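Long-range contact in bifunctional enzyme IspD/IspF (PDB 1W55), which makes 4-diphosphocytidyl-2-C-methyl-D-erythritol from CTP and methylerythritol phosphate and, in a second domain, forms methylerythritol cyclodiphosphate with release of CMP: residues L249-L263 and V293-V307. Numbering follows the deposited sequence.
Sequences LAHSLTDAILGAAGL and VREIGFELINIDICV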
loop_
_atom_site.group_PDB
_atom_site.type_symbol
_atom_site.label_atom_id
_atom_site.label_comp_id
_atom_site.label_asym_id
_atom_site.label_seq_id
_atom_site.Cartn_x
_atom_site.Cartn_y
_atom_site.Cartn_z
ATOM N N LEU A 249 0.666 27.348 41.439
ATOM C CA LEU A 249 0.775 26.186 40.570
ATOM C C LEU A 249 -0.156 26.329 39.352
ATOM O O LEU A 249 0.296 26.271 38.208
ATOM C CB LEU A 249 0.532 24.880 41.342
ATOM C CG LEU A 249 0.836 23.605 40.544
ATOM C CD1 LEU A 249 1.142 22.422 41.475
ATOM C CD2 LEU A 249 -0.299 23.261 39.575
ATOM N N ALA A 250 -1.447 26.519 39.603
ATOM C CA ALA A 250 -2.422 26.642 38.524
ATOM C C ALA A 250 -2.025 27.775 37.573
ATOM O O ALA A 250 -2.172 27.657 36.362
ATOM C CB ALA A 250 -3.833 26.872 39.094
ATOM N N HIS A 251 -1.494 28.858 38.130
ATOM C CA HIS A 251 -1.114 30.021 37.346
ATOM C C HIS A 251 0.093 29.731 36.461
ATOM O O HIS A 251 0.112 30.133 35.296
ATOM C CB HIS A 251 -0.865 31.225 38.265
ATOM C CG HIS A 251 -2.075 31.620 39.054
ATOM N ND1 HIS A 251 -2.001 32.308 40.246
ATOM C CD2 HIS A 251 -3.391 31.393 38.830
ATOM C CE1 HIS A 251 -3.219 32.495 40.720
ATOM N NE2 HIS A 251 -4.081 31.955 39.876
ATOM N N SER A 252 1.072 29.007 37.009
ATOM C CA SER A 252 2.258 28.633 36.242
ATOM C C SER A 252 1.862 27.690 35.117
ATOM O O SER A 252 2.314 27.838 33.983
ATOM C CB SER A 252 3.300 27.970 37.147
ATOM O OG SER A 252 4.383 27.464 36.384
ATOM N N LEU A 253 1.003 26.728 35.433
ATOM C CA LEU A 253 0.569 25.751 34.453
ATOM C C LEU A 253 -0.242 26.396 33.307
ATOM O O LEU A 253 -0.062 26.056 32.139
ATOM C CB LEU A 253 -0.232 24.650 35.135
ATOM C CG LEU A 253 -0.785 23.567 34.230
ATOM C CD1 LEU A 253 0.331 22.932 33.349
ATOM C CD2 LEU A 253 -1.515 22.529 35.088
ATOM N N THR A 254 -1.125 27.326 33.654
ATOM C CA THR A 254 -1.853 28.110 32.661
ATOM C C THR A 254 -0.885 28.779 31.674
ATOM O O THR A 254 -1.087 28.724 30.468
ATOM C CB THR A 254 -2.698 29.169 33.383
ATOM O OG1 THR A 254 -3.641 28.521 34.281
ATOM C CG2 THR A 254 -3.544 29.936 32.383
ATOM N N ASP A 255 0.171 29.404 32.191
ATOM C CA ASP A 255 1.180 30.022 31.336
ATOM C C ASP A 255 1.830 29.013 30.373
ATOM O O ASP A 255 2.031 29.322 29.210
ATOM C CB ASP A 255 2.241 30.719 32.184
ATOM C CG ASP A 255 2.016 32.222 32.286
ATOM O OD1 ASP A 255 0.948 32.693 31.843
ATOM O OD2 ASP A 255 2.849 33.011 32.798
ATOM N N ALA A 256 2.132 27.808 30.849
ATOM C CA ALA A 256 2.786 26.805 30.006
ATOM C C ALA A 256 1.893 26.364 28.857
ATOM O O ALA A 256 2.350 26.243 27.720
ATOM C CB ALA A 256 3.260 25.598 30.835
ATOM N N ILE A 257 0.616 26.149 29.157
ATOM C CA ILE A 257 -0.374 25.713 28.169
ATOM C C ILE A 257 -0.652 26.778 27.110
ATOM O O ILE A 257 -0.702 26.478 25.915
ATOM C CB ILE A 257 -1.693 25.283 28.889
ATOM C CG1 ILE A 257 -1.462 23.972 29.659
ATOM C CG2 ILE A 257 -2.825 25.092 27.868
ATOM C CD1 ILE A 257 -2.526 23.633 30.702
ATOM N N LEU A 258 -0.818 28.026 27.541
ATOM C CA LEU A 258 -0.985 29.134 26.611
ATOM C C LEU A 258 0.281 29.346 25.789
ATOM O O LEU A 258 0.206 29.646 24.588
ATOM C CB LEU A 258 -1.318 30.425 27.359
ATOM C CG LEU A 258 -2.659 30.487 28.095
ATOM C CD1 LEU A 258 -2.677 31.703 29.015
ATOM C CD2 LEU A 258 -3.855 30.500 27.131
ATOM N N GLY A 259 1.439 29.188 26.436
ATOM C CA GLY A 259 2.719 29.421 25.788
ATOM C C GLY A 259 2.982 28.444 24.666
ATOM O O GLY A 259 3.414 28.844 23.588
ATOM N N ALA A 260 2.688 27.161 24.907
ATOM C CA ALA A 260 2.882 26.124 23.898
ATOM C C ALA A 260 1.977 26.349 22.683
ATOM O O ALA A 260 2.336 25.994 21.564
ATOM C CB ALA A 260 2.658 24.726 24.508
ATOM N N ALA A 261 0.821 26.967 22.918
ATOM C CA ALA A 261 -0.164 27.240 21.872
ATOM C C ALA A 261 0.034 28.592 21.206
ATOM O O ALA A 261 -0.709 28.945 20.302
ATOM C CB ALA A 261 -1.591 27.145 22.454
ATOM N N GLY A 262 1.020 29.354 21.668
ATOM C CA GLY A 262 1.284 30.677 21.135
ATOM C C GLY A 262 0.247 31.722 21.516
ATOM O O GLY A 262 0.073 32.693 20.796
ATOM N N LEU A 263 -0.400 31.555 22.672
ATOM C CA LEU A 263 -1.542 32.383 23.059
ATOM C C LEU A 263 -1.254 33.384 24.178
ATOM O O LEU A 263 -2.172 33.794 24.900
ATOM C CB LEU A 263 -2.712 31.482 23.464
ATOM C CG LEU A 263 -3.948 31.290 22.568
ATOM C CD1 LEU A 263 -3.659 31.474 21.087
ATOM C CD2 LEU A 263 -4.640 29.924 22.847
ATOM N N VAL A 293 -7.032 26.770 23.839
ATOM C CA VAL A 293 -5.988 26.024 23.148
ATOM C C VAL A 293 -6.612 24.919 22.300
ATOM O O VAL A 293 -6.162 24.642 21.188
ATOM C CB VAL A 293 -4.978 25.453 24.182
ATOM C CG1 VAL A 293 -4.109 24.380 23.587
ATOM C CG2 VAL A 293 -4.141 26.586 24.786
ATOM N N ARG A 294 -7.658 24.298 22.821
ATOM C CA ARG A 294 -8.374 23.268 22.077
ATOM C C ARG A 294 -9.138 23.840 20.872
ATOM O O ARG A 294 -9.283 23.169 19.854
ATOM C CB ARG A 294 -9.322 22.526 23.005
ATOM C CG ARG A 294 -8.632 21.667 24.039
ATOM C CD ARG A 294 -9.592 21.060 25.043
ATOM N NE ARG A 294 -10.293 19.902 24.493
ATOM C CZ ARG A 294 -11.495 19.481 24.888
ATOM N NH1 ARG A 294 -12.169 20.122 25.843
ATOM N NH2 ARG A 294 -12.027 18.412 24.319
ATOM N N GLU A 295 -9.624 25.076 21.000
ATOM C CA GLU A 295 -10.348 25.757 19.919
ATOM C C GLU A 295 -9.484 25.917 18.670
ATOM O O GLU A 295 -9.978 25.793 17.556
ATOM C CB GLU A 295 -10.854 27.132 20.375
ATOM C CG GLU A 295 -12.150 27.066 21.173
ATOM C CD GLU A 295 -12.542 28.398 21.802
ATOM O OE1 GLU A 295 -11.893 29.438 21.508
ATOM O OE2 GLU A 295 -13.513 28.402 22.593
ATOM N N ILE A 296 -8.193 26.182 18.870
ATOM C CA ILE A 296 -7.251 26.315 17.753
ATOM C C ILE A 296 -6.525 25.012 17.364
ATOM O O ILE A 296 -5.557 25.040 16.614
ATOM C CB ILE A 296 -6.273 27.490 17.961
ATOM C CG1 ILE A 296 -5.470 27.332 19.261
ATOM C CG2 ILE A 296 -7.026 28.834 17.940
ATOM C CD1 ILE A 296 -4.239 28.218 19.308
ATOM N N GLY A 297 -7.013 23.870 17.836
ATOM C CA GLY A 297 -6.590 22.602 17.269
ATOM C C GLY A 297 -5.510 21.810 17.990
ATOM O O GLY A 297 -4.961 20.852 17.424
ATOM N N PHE A 298 -5.228 22.180 19.232
ATOM C CA PHE A 298 -4.172 21.546 20.006
ATOM C C PHE A 298 -4.732 20.628 21.087
ATOM O O PHE A 298 -5.890 20.763 21.496
ATOM C CB PHE A 298 -3.307 22.613 20.672
ATOM C CG PHE A 298 -2.336 23.272 19.745
ATOM C CD1 PHE A 298 -2.530 24.587 19.331
ATOM C CD2 PHE A 298 -1.229 22.579 19.280
ATOM C CE1 PHE A 298 -1.626 25.186 18.482
ATOM C CE2 PHE A 298 -0.318 23.176 18.438
ATOM C CZ PHE A 298 -0.505 24.469 18.031
ATOM N N GLU A 299 -3.880 19.729 21.573
ATOM C CA GLU A 299 -4.243 18.760 22.593
ATOM C C GLU A 299 -2.998 18.476 23.446
ATOM O O GLU A 299 -1.893 18.360 22.914
ATOM C CB GLU A 299 -4.712 17.482 21.893
ATOM C CG GLU A 299 -5.186 16.377 22.808
ATOM C CD GLU A 299 -5.728 15.176 22.042
ATOM O OE1 GLU A 299 -5.748 15.215 20.782
ATOM O OE2 GLU A 299 -6.119 14.188 22.710
ATOM N N LEU A 300 -3.184 18.361 24.759
ATOM C CA LEU A 300 -2.086 18.076 25.670
ATOM C C LEU A 300 -1.584 16.634 25.575
ATOM O O LEU A 300 -2.370 15.699 25.465
ATOM C CB LEU A 300 -2.486 18.397 27.117
ATOM C CG LEU A 300 -2.349 19.859 27.577
ATOM C CD1 LEU A 300 -3.178 20.094 28.834
ATOM C CD2 LEU A 300 -0.895 20.258 27.825
ATOM N N ILE A 301 -0.268 16.465 25.625
ATOM C CA ILE A 301 0.305 15.134 25.758
ATOM C C ILE A 301 0.622 14.897 27.220
ATOM O O ILE A 301 0.231 13.871 27.776
ATOM C CB ILE A 301 1.578 14.949 24.882
ATOM C CG1 ILE A 301 1.203 14.883 23.394
ATOM C CG2 ILE A 301 2.336 13.693 25.307
ATOM C CD1 ILE A 301 2.402 14.897 22.457
ATOM N N ASN A 302 1.318 15.837 27.858
ATOM C CA ASN A 302 1.671 15.637 29.264
ATOM C C ASN A 302 2.042 16.926 29.951
ATOM O O ASN A 302 2.280 17.934 29.287
ATOM C CB ASN A 302 2.803 14.608 29.421
ATOM C CG ASN A 302 4.190 15.205 29.152
ATOM O OD1 ASN A 302 4.465 15.687 28.058
ATOM N ND2 ASN A 302 5.057 15.181 30.161
ATOM N N ILE A 303 2.084 16.869 31.283
ATOM C CA ILE A 303 2.409 17.995 32.132
ATOM C C ILE A 303 3.447 17.550 33.154
ATOM O O ILE A 303 3.299 16.495 33.783
ATOM C CB ILE A 303 1.145 18.479 32.863
ATOM C CG1 ILE A 303 0.215 19.209 31.895
ATOM C CG2 ILE A 303 1.494 19.378 34.075
ATOM C CD1 ILE A 303 -1.246 19.128 32.308
ATOM N N ASP A 304 4.507 18.340 33.300
ATOM C CA ASP A 304 5.457 18.114 34.391
ATOM C C ASP A 304 5.742 19.416 35.107
ATOM O O ASP A 304 5.903 20.476 34.479
ATOM C CB ASP A 304 6.752 17.454 33.906
ATOM C CG ASP A 304 7.598 16.933 35.052
ATOM O OD1 ASP A 304 7.041 16.571 36.121
ATOM O OD2 ASP A 304 8.838 16.855 34.988
ATOM N N ILE A 305 5.786 19.328 36.430
ATOM C CA ILE A 305 5.791 20.503 37.299
ATOM C C ILE A 305 6.870 20.375 38.347
ATOM O O ILE A 305 7.132 19.283 38.851
ATOM C CB ILE A 305 4.387 20.701 37.948
ATOM C CG1 ILE A 305 3.376 21.144 36.869
ATOM C CG2 ILE A 305 4.428 21.752 39.076
ATOM C CD1 ILE A 305 1.916 21.103 37.308
ATOM N N CYS A 306 7.521 21.492 38.644
ATOM C CA CYS A 306 8.406 21.574 39.778
ATOM C C CYS A 306 8.007 22.732 40.686
ATOM O O CYS A 306 8.020 23.894 40.274
ATOM C CB CYS A 306 9.869 21.708 39.355
ATOM S SG CYS A 306 10.937 21.567 40.817
ATOM N N VAL A 307 7.612 22.391 41.909
ATOM C CA VAL A 307 7.260 23.382 42.908
ATOM C C VAL A 307 8.524 23.636 43.708
ATOM O O VAL A 307 9.162 22.699 44.196
ATOM C CB VAL A 307 6.146 22.888 43.871
ATOM C CG1 VAL A 307 5.840 23.954 44.931
ATOM C CG2 VAL A 307 4.868 22.492 43.112
#
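In the IspF domain, an alpha/beta sandwich, helix 249-260 lies on one face of the mixed sheet and packs along strand 298-307, their N-to-C directions 138° apart. No hydrogen bond joins the two segments; apolar side chains, most of them branched aliphatic, meet between them. Leu249, Leu253 and Ile257, spaced one helical turn apart, form the ridge that faces the strand. Toward the C-terminal part of the strand segment the two methyls of Leu249 part: CD2 meets CD1 of Ile305 at 3.8 Å, and CD1 touches CG2 of Val307. One turn on, with CG of Leu253 swung anti to the backbone N (chi1 179°), its CD1 is carried to 3.8 Å from CG2 of Ile303, the side chains crossing at about a right angle. Ile257 divides its branches, CD1 reaching CD1 of Leu300 at 4.1 Å and CG2 reaching CG2 of Val293. The same helix carries His251, probably a ligand of the divalent metal.

Beyond the ridge the helix closes in a Schellman motif, where Gly262 readily adopts positive phi. Ala261 is small enough for close approach: its CB sits 3.5 Å from CG2 of Val293 and obliquely 4.1 Å from CD1 of Phe298. Leu263 then meets Ile296 tip to tip, CD1 to CD1 at 3.8 Å. A second Schellman turn leads from helix 282-295 into the strand; glycine suits position 297, where a CB would jam against the carbonyl O of Ile296.

Helix 318-329 packs beside this core, Met321 touching Leu249, Ile325 Leu253, and Leu329 both Leu300 and Ile303. Val361 of the adjacent strand 354-365 touches Leu300, while helix 282-295 covers Ile257 with Leu286.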